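Local coordinates for DsbA family protein (Salmonella typhimurium, PDB 7JVE) that catalyses both thiol oxidation and disulfide isomerisation as a trimeric, thioredoxin-like enzyme of the DsbA family, at residues Q60-Y65 and K231-I236; F89-C94 and P129-A134; C94-K99 and F121-S126; D171-A176 and T183-V188; Q209-S214 and A218-P223. One frame throughout, in Å; residues are numbered along the deposited sequence.

Contact 1 (Q60-Y65 and K231-I236); sequences QLALQY and KRVTVI
Ala62 and Leu63, at the end of helix 37-64, meet the sheet side of the chain through one residue, Val233, whose two methyl groups are shared between them. The CB of Ala62 lies 4.0 Å from CG1 of Val233, while CD2 of Leu63 reaches CG2 of the same valine at 4.1 Å. With CG1 of Val233 anti to its backbone N (chi1 -179°), the fork of the side chain opens onto the helix, so that each branch has its own partner. The CB of Ala62 is directed toward the valine. Leu63 leaves the helix more to the flank, and it is the far end of its extended chain, with chi2 at 169°, that comes in to close the contact. The closely packed side is completed by Val59 on the same helix and by Met222 and Val220 of strand 218-223, the first two touching Val233 and the third Ala62. Val235, farther along the strand, also faces the helix, but its CG2 stays 4.7 Å from CB of Ala62; it packs on Tyr58 and Phe213 and on Val163 of a second subunit. Toward Lys231 the contact opens out to solvent: this lysine is exposed and poorly ordered, while Arg232 rests on Pro223 and Lys83 and makes a long, weak ion pair with Asp227. Thr234 points the other way, to Ala248 of helix 242-253. Strand 234-237, outermost in the sheet of this chain, has the end of helix 37-64 on one side and helix 242-253 on the other, consistent with the helix-flanked sheet of the thioredoxin fold.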
# COMPACT_ATOMS: atom_id res chain seq x y z
N GLN A 60 22.89 9.79 15.32
CA GLN A 60 23.13 10.64 16.48
C GLN A 60 22.50 10.04 17.73
O GLN A 60 23.10 10.09 18.81
CB GLN A 60 22.58 12.05 16.23
CG GLN A 60 23.41 12.87 15.27
CD GLN A 60 24.80 13.12 15.84
OE1 GLN A 60 24.95 13.68 16.93
NE2 GLN A 60 25.83 12.68 15.12
N LEU A 61 21.28 9.48 17.61
CA LEU A 61 20.62 8.88 18.77
C LEU A 61 21.39 7.66 19.26
O LEU A 61 21.56 7.48 20.48
CB LEU A 61 19.18 8.51 18.42
CG LEU A 61 18.24 9.70 18.16
CD1 LEU A 61 16.86 9.22 17.71
CD2 LEU A 61 18.14 10.56 19.42
N ALA A 62 21.87 6.82 18.33
CA ALA A 62 22.70 5.67 18.70
C ALA A 62 23.95 6.09 19.46
O ALA A 62 24.31 5.47 20.47
CB ALA A 62 23.10 4.88 17.45
N LEU A 63 24.63 7.14 18.99
CA LEU A 63 25.81 7.61 19.71
C LEU A 63 25.44 8.12 21.09
O LEU A 63 26.17 7.89 22.05
CB LEU A 63 26.53 8.69 18.91
CG LEU A 63 27.12 8.16 17.60
CD1 LEU A 63 27.61 9.30 16.69
CD2 LEU A 63 28.24 7.14 17.87
N GLN A 64 24.29 8.79 21.22
CA GLN A 64 23.91 9.33 22.53
C GLN A 64 23.54 8.22 23.52
O GLN A 64 23.85 8.31 24.71
CB GLN A 64 22.76 10.32 22.36
CG GLN A 64 22.28 10.91 23.67
CD GLN A 64 21.02 11.76 23.55
OE1 GLN A 64 20.60 12.17 22.45
NE2 GLN A 64 20.40 12.04 24.69
N TYR A 65 22.90 7.14 23.06
CA TYR A 65 22.46 6.08 23.95
C TYR A 65 23.34 4.84 23.86
O TYR A 65 22.89 3.73 24.14
CB TYR A 65 20.99 5.73 23.69
CG TYR A 65 20.09 6.91 24.05
CD1 TYR A 65 19.72 7.15 25.37
CD2 TYR A 65 19.66 7.79 23.07
CE1 TYR A 65 18.91 8.24 25.69
CE2 TYR A 65 18.87 8.88 23.38
CZ TYR A 65 18.50 9.10 24.69
OH TYR A 65 17.72 10.19 24.97
N LYS A 231 30.41 7.49 10.74
CA LYS A 231 30.65 6.69 9.55
C LYS A 231 30.72 5.20 9.82
O LYS A 231 30.68 4.43 8.86
CB LYS A 231 31.95 7.15 8.87
CG LYS A 231 32.15 6.58 7.47
CD LYS A 231 31.12 7.15 6.50
CE LYS A 231 31.34 8.64 6.26
NZ LYS A 231 32.58 8.90 5.48
N ARG A 232 30.82 4.77 11.08
CA ARG A 232 30.87 3.35 11.42
C ARG A 232 29.58 2.82 12.04
O ARG A 232 29.57 1.69 12.53
CB ARG A 232 32.04 3.07 12.37
CG ARG A 232 33.42 3.37 11.79
CD ARG A 232 34.45 2.34 12.27
NE ARG A 232 34.92 2.63 13.63
CZ ARG A 232 35.53 1.75 14.44
NH1 ARG A 232 35.75 0.49 14.05
NH2 ARG A 232 35.92 2.12 15.65
N VAL A 233 28.49 3.59 12.01
CA VAL A 233 27.23 3.21 12.65
C VAL A 233 26.16 3.07 11.57
O VAL A 233 26.08 3.90 10.66
CB VAL A 233 26.79 4.27 13.68
CG1 VAL A 233 25.47 3.86 14.34
CG2 VAL A 233 27.89 4.54 14.69
N THR A 234 25.31 2.07 11.69
CA THR A 234 24.23 1.94 10.72
C THR A 234 22.96 1.56 11.47
O THR A 234 22.99 0.67 12.32
CB THR A 234 24.56 0.89 9.65
OG1 THR A 234 25.90 1.08 9.19
CG2 THR A 234 23.66 1.12 8.45
N VAL A 235 21.85 2.23 11.16
CA VAL A 235 20.56 1.92 11.75
C VAL A 235 19.68 1.35 10.64
O VAL A 235 19.51 1.98 9.60
CB VAL A 235 19.92 3.16 12.41
CG1 VAL A 235 18.51 2.88 12.85
CG2 VAL A 235 20.77 3.62 13.60
N ILE A 236 19.14 0.16 10.86
CA ILE A 236 18.49 -0.58 9.78
C ILE A 236 17.11 -1.07 10.19
O ILE A 236 16.95 -1.61 11.29
CB ILE A 236 19.37 -1.76 9.33
CG1 ILE A 236 20.82 -1.29 9.16
CG2 ILE A 236 18.76 -2.43 8.07
CD1 ILE A 236 21.73 -2.30 8.51

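Contact 2 (F89-C94 and P129-A134); sequences FFDYQC and PVSGLA
Asp91 and Ser131 approach each other, OD1 3.5 Å from OG, and are joined through a bridging water. Followed outward, the aspartate begins with CB packed against the carbonyl of Phe121. Its CG, turned anti to the backbone N (chi1 -179°), brings the carboxylate toward the helix. OD1 takes the N-H of Gln93 at 2.8 Å, an almost straight bond (170°) that meets the carboxylate from above its plane and closes an Asx turn. The same oxygen accepts from the water, 2.8 Å away, that also binds Ser131 OG and the NE2 of Gln93. OD2 looks elsewhere, to a salt bridge with Arg127 and the N-H of Ile123. Several bonds therefore fix this buried carboxylate in place. A second water links Ser131 OG to the backbone N of Tyr92. Beyond it, CD2 of Tyr92 rests 3.7 Å from CB of Ala134, and a third water bridges Tyr92 OH to the Ala134 carbonyl. Gln93 crosses Val130 at about a right angle, its NE2 3.7 Å from CG1, while OE1 is bonded to the N-H of Leu167. The turn from Asp91 to Cys94 thus lies between the end of strand 84-90 and the first turns of helix 128-145, with helix 147-159 packed against both Tyr92 and Ala134.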
# COMPACT_ATOMS: atom_id res chain seq x y z
N PHE A 89 16.17 -4.73 18.20
CA PHE A 89 14.86 -4.48 18.78
C PHE A 89 13.82 -5.32 18.04
O PHE A 89 13.65 -5.19 16.82
CB PHE A 89 14.53 -2.99 18.68
CG PHE A 89 15.42 -2.13 19.53
CD1 PHE A 89 16.72 -1.85 19.13
CD2 PHE A 89 14.96 -1.63 20.76
CE1 PHE A 89 17.54 -1.04 19.91
CE2 PHE A 89 15.77 -0.83 21.55
CZ PHE A 89 17.07 -0.52 21.13
N PHE A 90 13.14 -6.19 18.78
CA PHE A 90 12.20 -7.12 18.18
C PHE A 90 11.12 -7.44 19.20
O PHE A 90 11.31 -7.32 20.42
CB PHE A 90 12.90 -8.41 17.74
CG PHE A 90 13.43 -9.20 18.89
CD1 PHE A 90 14.66 -8.89 19.45
CD2 PHE A 90 12.67 -10.20 19.47
CE1 PHE A 90 15.12 -9.60 20.55
CE2 PHE A 90 13.13 -10.91 20.55
CZ PHE A 90 14.36 -10.61 21.09
N ASP A 91 9.96 -7.83 18.66
CA ASP A 91 8.82 -8.34 19.40
C ASP A 91 8.59 -9.77 18.92
O ASP A 91 8.62 -10.02 17.71
CB ASP A 91 7.60 -7.43 19.14
CG ASP A 91 6.33 -7.86 19.88
OD1 ASP A 91 6.17 -9.04 20.27
OD2 ASP A 91 5.45 -6.96 20.04
N TYR A 92 8.42 -10.72 19.85
CA TYR A 92 8.20 -12.09 19.40
C TYR A 92 6.94 -12.23 18.54
O TYR A 92 6.86 -13.17 17.74
CB TYR A 92 8.13 -13.05 20.59
CG TYR A 92 9.48 -13.37 21.18
CD1 TYR A 92 10.41 -14.15 20.48
CD2 TYR A 92 9.83 -12.90 22.44
CE1 TYR A 92 11.64 -14.45 21.02
CE2 TYR A 92 11.08 -13.19 23.00
CZ TYR A 92 11.98 -13.96 22.28
OH TYR A 92 13.21 -14.26 22.84
N GLN A 93 5.96 -11.34 18.67
CA GLN A 93 4.75 -11.43 17.86
C GLN A 93 4.81 -10.57 16.60
O GLN A 93 3.83 -10.51 15.86
CB GLN A 93 3.54 -11.06 18.70
CG GLN A 93 3.27 -12.10 19.74
CD GLN A 93 1.90 -11.96 20.33
OE1 GLN A 93 0.93 -12.50 19.79
NE2 GLN A 93 1.80 -11.24 21.45
N CYS A 94 5.93 -9.93 16.34
CA CYS A 94 6.15 -9.29 15.05
C CYS A 94 6.33 -10.36 13.97
O CYS A 94 7.32 -11.10 14.00
CB CYS A 94 7.37 -8.39 15.14
SG CYS A 94 7.75 -7.64 13.61
N PRO A 129 1.66 -8.11 28.38
CA PRO A 129 1.69 -9.36 29.17
C PRO A 129 2.49 -10.49 28.51
O PRO A 129 3.31 -11.14 29.18
CB PRO A 129 0.20 -9.70 29.34
CG PRO A 129 -0.54 -8.39 29.11
CD PRO A 129 0.28 -7.67 28.08
N VAL A 130 2.31 -10.72 27.21
CA VAL A 130 3.04 -11.79 26.53
C VAL A 130 4.52 -11.42 26.34
O VAL A 130 5.41 -12.23 26.62
CB VAL A 130 2.36 -12.13 25.19
CG1 VAL A 130 3.23 -13.04 24.36
CG2 VAL A 130 1.02 -12.82 25.46
N SER A 131 4.81 -10.20 25.87
CA SER A 131 6.21 -9.80 25.72
C SER A 131 6.93 -9.83 27.06
O SER A 131 8.07 -10.32 27.15
CB SER A 131 6.33 -8.41 25.08
OG SER A 131 5.91 -8.43 23.74
N GLY A 132 6.30 -9.31 28.12
CA GLY A 132 6.94 -9.32 29.42
C GLY A 132 7.21 -10.73 29.92
O GLY A 132 8.27 -11.00 30.48
N LEU A 133 6.23 -11.63 29.76
CA LEU A 133 6.43 -13.02 30.17
C LEU A 133 7.56 -13.66 29.38
O LEU A 133 8.35 -14.42 29.95
CB LEU A 133 5.13 -13.82 29.98
CG LEU A 133 5.29 -15.32 30.30
CD1 LEU A 133 5.81 -15.51 31.74
CD2 LEU A 133 4.01 -16.16 30.08
N ALA A 134 7.62 -13.41 28.07
CA ALA A 134 8.68 -14.03 27.27
C ALA A 134 10.04 -13.47 27.67
O ALA A 134 11.03 -14.21 27.65
CB ALA A 134 8.43 -13.83 25.77
O HOH W 1 4.28 -10.07 22.00
O HOH W 2 13.06 -14.16 25.64
O HOH W 3 8.35 -9.09 22.66

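Contact 3 (C94-K99 and F121-S126); sequences CSWCSK and FPIFSS. With EDO (1,2-ethanediol), chain H.
Ile123 presses the end of its side chain onto Cys94: CD1 lies 3.9 Å from CB and 4.2 Å from SG of the cysteine. The isoleucine chain is extended beyond CG1 (chi2 178°), which carries this methyl to the far tip. CD1 also comes within 4.5 Å of CH2 of Trp96, meeting the indole obliquely. The sulfur itself sits over one face of that indole, 3.1 Å above its plane and toward the rim, so Cys94, Trp96 and Ile123 all touch one another. Cys94 and Cys97 form the redox pair; their SG atoms are 3.0 Å apart, long for a disulfide, so the state of the bond is doubtful. Farther out, the CG2 of Ile123 covers part of one face of the Phe124 ring. Pro217 touches both cysteines and Trp96, while Tyr179 of a second subunit packs on Ser95 and Trp96. Cys94 is the N-cap of helix 95-110, and Ser98 N bonds back to its carbonyl O at 3.0 Å. A CxxC pair at the start of a helix is the hallmark of the thioredoxin-type redox site; here Ile123 supplies an apolar neighbour to its first cysteine.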
# COMPACT_ATOMS: atom_id res chain seq x y z
N CYS A 94 5.93 -9.93 16.34
CA CYS A 94 6.15 -9.29 15.05
C CYS A 94 6.33 -10.36 13.97
O CYS A 94 7.32 -11.10 14.00
CB CYS A 94 7.37 -8.39 15.14
SG CYS A 94 7.75 -7.64 13.61
N SER A 95 5.40 -10.42 13.01
CA SER A 95 5.43 -11.51 12.04
C SER A 95 6.64 -11.43 11.11
O SER A 95 7.16 -12.48 10.70
CB SER A 95 4.13 -11.54 11.21
OG SER A 95 3.95 -10.38 10.42
N TRP A 96 7.13 -10.24 10.77
CA TRP A 96 8.31 -10.23 9.91
C TRP A 96 9.62 -10.35 10.68
O TRP A 96 10.61 -10.83 10.11
CB TRP A 96 8.31 -9.00 8.99
CG TRP A 96 8.66 -7.69 9.64
CD1 TRP A 96 9.87 -7.05 9.60
CD2 TRP A 96 7.77 -6.84 10.38
NE1 TRP A 96 9.79 -5.85 10.29
CE2 TRP A 96 8.52 -5.70 10.78
CE3 TRP A 96 6.42 -6.93 10.75
CZ2 TRP A 96 7.96 -4.66 11.53
CZ3 TRP A 96 5.86 -5.88 11.50
CH2 TRP A 96 6.63 -4.76 11.87
N CYS A 97 9.65 -9.97 11.97
CA CYS A 97 10.79 -10.33 12.82
C CYS A 97 10.94 -11.84 12.88
O CYS A 97 12.04 -12.38 12.78
CB CYS A 97 10.59 -9.81 14.23
SG CYS A 97 10.58 -8.04 14.37
N SER A 98 9.82 -12.52 13.06
CA SER A 98 9.83 -13.97 13.05
C SER A 98 10.47 -14.49 11.76
O SER A 98 11.38 -15.31 11.80
CB SER A 98 8.40 -14.49 13.21
OG SER A 98 8.39 -15.89 13.29
N LYS A 99 10.02 -13.98 10.60
CA LYS A 99 10.56 -14.50 9.34
C LYS A 99 12.01 -14.10 9.11
O LYS A 99 12.68 -14.72 8.29
CB LYS A 99 9.72 -14.06 8.14
CG LYS A 99 8.24 -14.28 8.32
CD LYS A 99 7.82 -15.51 7.58
CE LYS A 99 6.31 -15.65 7.52
NZ LYS A 99 5.94 -16.62 6.47
N PHE A 121 10.95 -6.03 23.20
CA PHE A 121 10.03 -4.95 23.51
C PHE A 121 8.68 -5.24 22.86
O PHE A 121 8.58 -6.09 21.96
CB PHE A 121 10.58 -3.58 23.06
CG PHE A 121 10.40 -3.28 21.57
CD1 PHE A 121 11.00 -4.07 20.61
CD2 PHE A 121 9.68 -2.17 21.16
CE1 PHE A 121 10.85 -3.79 19.23
CE2 PHE A 121 9.52 -1.87 19.79
CZ PHE A 121 10.11 -2.70 18.82
N PRO A 122 7.60 -4.57 23.31
CA PRO A 122 6.26 -4.82 22.76
C PRO A 122 5.81 -3.75 21.78
O PRO A 122 5.77 -2.57 22.15
CB PRO A 122 5.38 -4.80 24.01
CG PRO A 122 6.15 -3.91 24.99
CD PRO A 122 7.53 -3.64 24.45
N ILE A 123 5.41 -4.14 20.56
CA ILE A 123 5.00 -3.16 19.56
C ILE A 123 3.71 -2.46 19.99
O ILE A 123 3.55 -1.26 19.79
CB ILE A 123 4.85 -3.82 18.19
CG1 ILE A 123 6.20 -4.25 17.65
CG2 ILE A 123 4.13 -2.89 17.20
CD1 ILE A 123 6.10 -4.94 16.32
N PHE A 124 2.79 -3.20 20.58
CA PHE A 124 1.51 -2.63 21.01
C PHE A 124 1.29 -2.86 22.51
O PHE A 124 1.84 -3.79 23.12
CB PHE A 124 0.32 -3.23 20.24
CG PHE A 124 0.34 -2.94 18.76
CD1 PHE A 124 0.11 -1.65 18.28
CD2 PHE A 124 0.56 -3.96 17.85
CE1 PHE A 124 0.10 -1.38 16.93
CE2 PHE A 124 0.56 -3.70 16.49
CZ PHE A 124 0.33 -2.41 16.03
N SER A 125 0.46 -1.99 23.07
CA SER A 125 0.10 -2.06 24.48
C SER A 125 -0.43 -3.44 24.87
O SER A 125 -0.05 -3.99 25.92
CB SER A 125 -0.93 -0.97 24.78
OG SER A 125 -1.63 -1.27 25.97
N SER A 126 -1.30 -4.03 24.05
CA SER A 126 -1.87 -5.34 24.38
C SER A 126 -0.82 -6.44 24.40
O SER A 126 -1.10 -7.54 24.90
CB SER A 126 -2.99 -5.72 23.39
OG SER A 126 -2.47 -5.79 22.08
C1 EDO H . 0.67 -0.25 28.63
O1 EDO H . 0.88 -0.02 27.24
C2 EDO H . 0.15 -1.68 28.79
O2 EDO H . 0.01 -1.98 30.19

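Contact 4 (D171-A176 and T183-V188); sequences DVYTLA and TQLAAV
Tyr173 and Ala176 on one helix and Leu185 and Val188 on the next form an apolar contact between two consecutive, nearly antiparallel helices far from the centre of the chain. The segment axes come no closer than 11.2 Å and run at 163° to each other, a spacing wide enough that large side chains must bridge it. Leu185 and Tyr173 carry the contact equally. The CG of Leu185 is anti to the backbone N (chi1 -179°), and CD1 is the branch that reaches across, lying 4.2 Å from CD1 of Tyr173 and 4.3 Å from CB of Ala176. It approaches the tyrosine ring obliquely. Val188 comes to the same ring at its edge, near the ring plane, with CG1 4.4 Å from CE1. The pair is a helical hairpin within the run of helices that separates strands 115-120 and 218-223, the helical insertion by which DsbA proteins elaborate the thioredoxin fold. Helix 128-145 lies along the buried side of the hairpin: Leu133 touches both Tyr173 and Val188, and Val137 touches Ala176. The Tyr173 ring also makes a cation-pi contact with Lys189, so the aromatic group meets a positive charge as well as hydrocarbon. Polar side chains serve the starts of the two helices, where Asp171 OD2 accepts the N-H of Thr168 and Gln184 OE1 that of Thr181. The other carboxylate oxygen of Asp171, OD1, forms a salt bridge with Lys162.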
# COMPACT_ATOMS: atom_id res chain seq x y z
N ASP A 171 0.96 -20.26 25.79
CA ASP A 171 1.94 -20.78 24.83
C ASP A 171 3.36 -20.63 25.35
O ASP A 171 4.19 -21.53 25.22
CB ASP A 171 1.83 -20.06 23.48
CG ASP A 171 0.56 -20.37 22.72
OD1 ASP A 171 0.05 -21.51 22.82
OD2 ASP A 171 0.08 -19.46 21.99
N VAL A 172 3.66 -19.45 25.88
CA VAL A 172 5.00 -19.19 26.40
C VAL A 172 5.33 -20.14 27.54
O VAL A 172 6.38 -20.78 27.56
CB VAL A 172 5.12 -17.71 26.81
CG1 VAL A 172 6.49 -17.41 27.43
CG2 VAL A 172 4.88 -16.83 25.59
N TYR A 173 4.41 -20.26 28.51
CA TYR A 173 4.63 -21.18 29.62
C TYR A 173 4.83 -22.60 29.13
O TYR A 173 5.66 -23.34 29.67
CB TYR A 173 3.45 -21.16 30.59
CG TYR A 173 3.32 -19.94 31.45
CD1 TYR A 173 4.39 -19.46 32.18
CD2 TYR A 173 2.11 -19.28 31.56
CE1 TYR A 173 4.25 -18.35 32.97
CE2 TYR A 173 1.96 -18.19 32.34
CZ TYR A 173 3.03 -17.73 33.05
OH TYR A 173 2.87 -16.62 33.84
N THR A 174 4.04 -23.00 28.13
CA THR A 174 4.10 -24.38 27.65
C THR A 174 5.47 -24.68 27.07
O THR A 174 6.05 -25.73 27.35
CB THR A 174 3.00 -24.64 26.62
OG1 THR A 174 1.72 -24.57 27.26
CG2 THR A 174 3.15 -26.03 26.01
N LEU A 175 5.99 -23.78 26.25
CA LEU A 175 7.37 -23.95 25.80
C LEU A 175 8.34 -23.81 26.97
O LEU A 175 9.29 -24.60 27.08
CB LEU A 175 7.69 -22.94 24.69
CG LEU A 175 9.08 -23.04 24.04
CD1 LEU A 175 9.31 -24.39 23.32
CD2 LEU A 175 9.36 -21.88 23.08
N ALA A 176 8.09 -22.85 27.87
CA ALA A 176 9.10 -22.53 28.89
C ALA A 176 9.33 -23.69 29.86
O ALA A 176 10.42 -23.79 30.43
CB ALA A 176 8.70 -21.27 29.66
N THR A 183 11.17 -24.97 39.65
CA THR A 183 11.26 -23.87 40.60
C THR A 183 11.33 -22.52 39.88
O THR A 183 10.63 -21.57 40.24
CB THR A 183 12.45 -24.07 41.52
OG1 THR A 183 12.22 -25.25 42.30
CG2 THR A 183 12.64 -22.88 42.45
N GLN A 184 12.19 -22.42 38.86
CA GLN A 184 12.24 -21.20 38.07
C GLN A 184 10.89 -20.90 37.43
O GLN A 184 10.41 -19.76 37.47
CB GLN A 184 13.31 -21.32 36.98
CG GLN A 184 14.73 -21.22 37.49
CD GLN A 184 15.73 -21.79 36.49
OE1 GLN A 184 15.37 -22.49 35.54
NE2 GLN A 184 17.00 -21.49 36.71
N LEU A 185 10.27 -21.92 36.83
CA LEU A 185 8.97 -21.72 36.20
C LEU A 185 7.98 -21.15 37.20
O LEU A 185 7.29 -20.17 36.91
CB LEU A 185 8.46 -23.04 35.64
CG LEU A 185 7.10 -22.95 34.94
CD1 LEU A 185 7.26 -22.24 33.60
CD2 LEU A 185 6.49 -24.36 34.81
N ALA A 186 7.91 -21.76 38.39
CA ALA A 186 6.99 -21.27 39.40
C ALA A 186 7.33 -19.84 39.79
O ALA A 186 6.42 -19.03 40.04
CB ALA A 186 7.00 -22.18 40.63
N ALA A 187 8.62 -19.50 39.85
CA ALA A 187 8.98 -18.14 40.22
C ALA A 187 8.57 -17.14 39.14
O ALA A 187 8.15 -16.02 39.45
CB ALA A 187 10.48 -18.04 40.52
N VAL A 188 8.66 -17.55 37.87
CA VAL A 188 8.24 -16.66 36.79
C VAL A 188 6.73 -16.47 36.82
O VAL A 188 6.22 -15.36 36.59
CB VAL A 188 8.70 -17.21 35.43
CG1 VAL A 188 7.99 -16.47 34.32
CG2 VAL A 188 10.21 -17.08 35.30

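Contact 5 (Q209-S214 and A218-P223); sequences QHMDFS and AFVVMP. With EDO (1,2-ethanediol), chain M.
The Schellman motif that ends helix 199-210 turns the chain so that Phe213 lands on Ala218 and Val220 of strand 218-223, an inner strand of the thioredoxin-type sheet, between 84-90 and 234-237. Asp212 adopts positive phi (57°), and its N bonds back to Gln209 O at 3.1 Å. The phenyl ring that follows is packed on both faces. Ala218 CB sits over the middle of one face, 3.7 Å from the centroid of the Phe213 ring and 8° off its normal, a nearly ideal CH-pi contact. The opposite face carries CB of Met211, 3.5 Å above the plane but displaced toward the rim. Val220 comes to the edge, its CG2 3.7 Å from CE2 of Phe213 and close to the ring plane; this branch is the one anti to the carbonyl carbon, CG1 taking the place anti to N (chi1 -169°). The folded side chain of Met211 returns to the same methyl, CE lying 4.4 Å from CG2 of Val220. Phe89 meets the Phe213 ring edge-to-face, and Tyr58 of helix 37-64 packs against it too. The neighbouring Asp212 turns outward, and its OD2 forms a salt bridge with Lys162 of a second subunit. The turn thus sorts its chemistry by direction, an aromatic ring directed at the sheet, with Ala218 on one face and Met211 on the other, and a carboxylate toward the partner subunit, where its charge is probably neutralised.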
# COMPACT_ATOMS: atom_id res chain seq x y z
N GLN A 209 11.84 4.18 22.89
CA GLN A 209 11.23 5.49 22.71
C GLN A 209 12.30 6.57 22.56
O GLN A 209 12.17 7.47 21.72
CB GLN A 209 10.31 5.80 23.89
CG GLN A 209 9.00 5.02 23.79
CD GLN A 209 8.16 5.02 25.06
OE1 GLN A 209 7.22 4.24 25.18
NE2 GLN A 209 8.51 5.87 26.03
N HIS A 210 13.36 6.49 23.38
CA HIS A 210 14.50 7.40 23.22
C HIS A 210 15.18 7.22 21.87
O HIS A 210 15.72 8.19 21.33
CB HIS A 210 15.52 7.18 24.34
CG HIS A 210 15.09 7.73 25.66
ND1 HIS A 210 15.45 7.16 26.86
CD2 HIS A 210 14.31 8.80 25.97
CE1 HIS A 210 14.92 7.86 27.85
NE2 HIS A 210 14.23 8.86 27.34
N MET A 211 15.20 6.00 21.33
CA MET A 211 15.80 5.79 20.02
C MET A 211 14.85 6.13 18.89
O MET A 211 15.24 6.02 17.72
CB MET A 211 16.28 4.34 19.89
CG MET A 211 17.56 4.05 20.68
SD MET A 211 18.97 5.01 20.09
CE MET A 211 18.97 4.52 18.37
N ASP A 212 13.62 6.53 19.20
CA ASP A 212 12.57 6.71 18.19
C ASP A 212 12.34 5.42 17.40
O ASP A 212 12.19 5.44 16.18
CB ASP A 212 12.91 7.90 17.27
CG ASP A 212 11.68 8.44 16.55
OD1 ASP A 212 10.54 8.07 16.92
OD2 ASP A 212 11.83 9.23 15.60
N PHE A 213 12.31 4.29 18.11
CA PHE A 213 11.93 2.98 17.58
C PHE A 213 10.60 2.48 18.13
O PHE A 213 10.31 1.28 18.04
CB PHE A 213 12.98 1.91 17.93
CG PHE A 213 14.34 2.12 17.31
CD1 PHE A 213 14.49 2.82 16.13
CD2 PHE A 213 15.47 1.57 17.90
CE1 PHE A 213 15.73 2.98 15.55
CE2 PHE A 213 16.71 1.74 17.34
CZ PHE A 213 16.85 2.45 16.17
N SER A 214 9.80 3.34 18.76
CA SER A 214 8.59 2.84 19.41
C SER A 214 7.67 2.18 18.38
O SER A 214 7.29 2.80 17.38
CB SER A 214 7.86 3.97 20.12
OG SER A 214 6.94 3.44 21.06
N ALA A 218 14.05 -2.76 14.72
CA ALA A 218 15.22 -2.13 14.10
C ALA A 218 16.50 -2.79 14.59
O ALA A 218 16.53 -3.45 15.63
CB ALA A 218 15.29 -0.62 14.40
N PHE A 219 17.55 -2.60 13.79
CA PHE A 219 18.92 -2.97 14.11
C PHE A 219 19.75 -1.71 14.28
O PHE A 219 19.62 -0.78 13.48
CB PHE A 219 19.58 -3.80 13.00
CG PHE A 219 18.92 -5.12 12.74
CD1 PHE A 219 17.89 -5.23 11.81
CD2 PHE A 219 19.33 -6.26 13.41
CE1 PHE A 219 17.29 -6.43 11.56
CE2 PHE A 219 18.72 -7.48 13.16
CZ PHE A 219 17.69 -7.57 12.24
N VAL A 220 20.63 -1.70 15.29
CA VAL A 220 21.71 -0.73 15.39
C VAL A 220 23.03 -1.49 15.34
O VAL A 220 23.29 -2.37 16.17
CB VAL A 220 21.64 0.10 16.68
CG1 VAL A 220 22.65 1.26 16.57
CG2 VAL A 220 20.23 0.60 16.94
N VAL A 221 23.87 -1.11 14.38
CA VAL A 221 25.18 -1.71 14.18
C VAL A 221 26.22 -0.62 14.40
O VAL A 221 26.17 0.43 13.74
CB VAL A 221 25.30 -2.33 12.79
CG1 VAL A 221 26.56 -3.17 12.68
CG2 VAL A 221 24.02 -3.16 12.48
N MET A 222 27.15 -0.85 15.32
CA MET A 222 28.04 0.20 15.78
C MET A 222 29.26 -0.42 16.43
O MET A 222 29.18 -1.52 16.98
CB MET A 222 27.32 1.13 16.75
CG MET A 222 26.94 0.45 18.04
SD MET A 222 25.85 1.43 19.09
CE MET A 222 26.59 3.06 19.02
N PRO A 223 30.41 0.26 16.39
CA PRO A 223 31.55 -0.16 17.21
C PRO A 223 31.21 -0.01 18.68
O PRO A 223 30.44 0.86 19.08
CB PRO A 223 32.68 0.81 16.80
CG PRO A 223 32.18 1.49 15.56
CD PRO A 223 30.69 1.52 15.68
C1 EDO M . 15.00 9.97 14.58
O1 EDO M . 13.92 10.64 15.24
C2 EDO M . 14.79 10.10 13.08
O2 EDO M . 14.32 11.43 12.75

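How the contacts relate
Contacts 1, 2, 3 and 5 are buried, contact 5 entirely so. Contacts 1 and 5 share the sheet, where strands 234-237 and 218-223 are hydrogen-bonded neighbours; contact 2 joins it through strand 84-90, with Phe89 bonded to Ala218. Contacts 1, 3, 4 and 5 are apolar between their segments, whereas contact 2 alone relies on water and a carboxylate. Contact 2 shares Cys94 with contact 3, so these two adjoin the redox site. Contact 4 is the outlier, only partly buried, far from the chain's centre and made of two helices; Leu133 of segment 129-134 ties it to contact 2. Contacts 1, 3 and 5 touch the second subunit, whereas 2 and 4 do not.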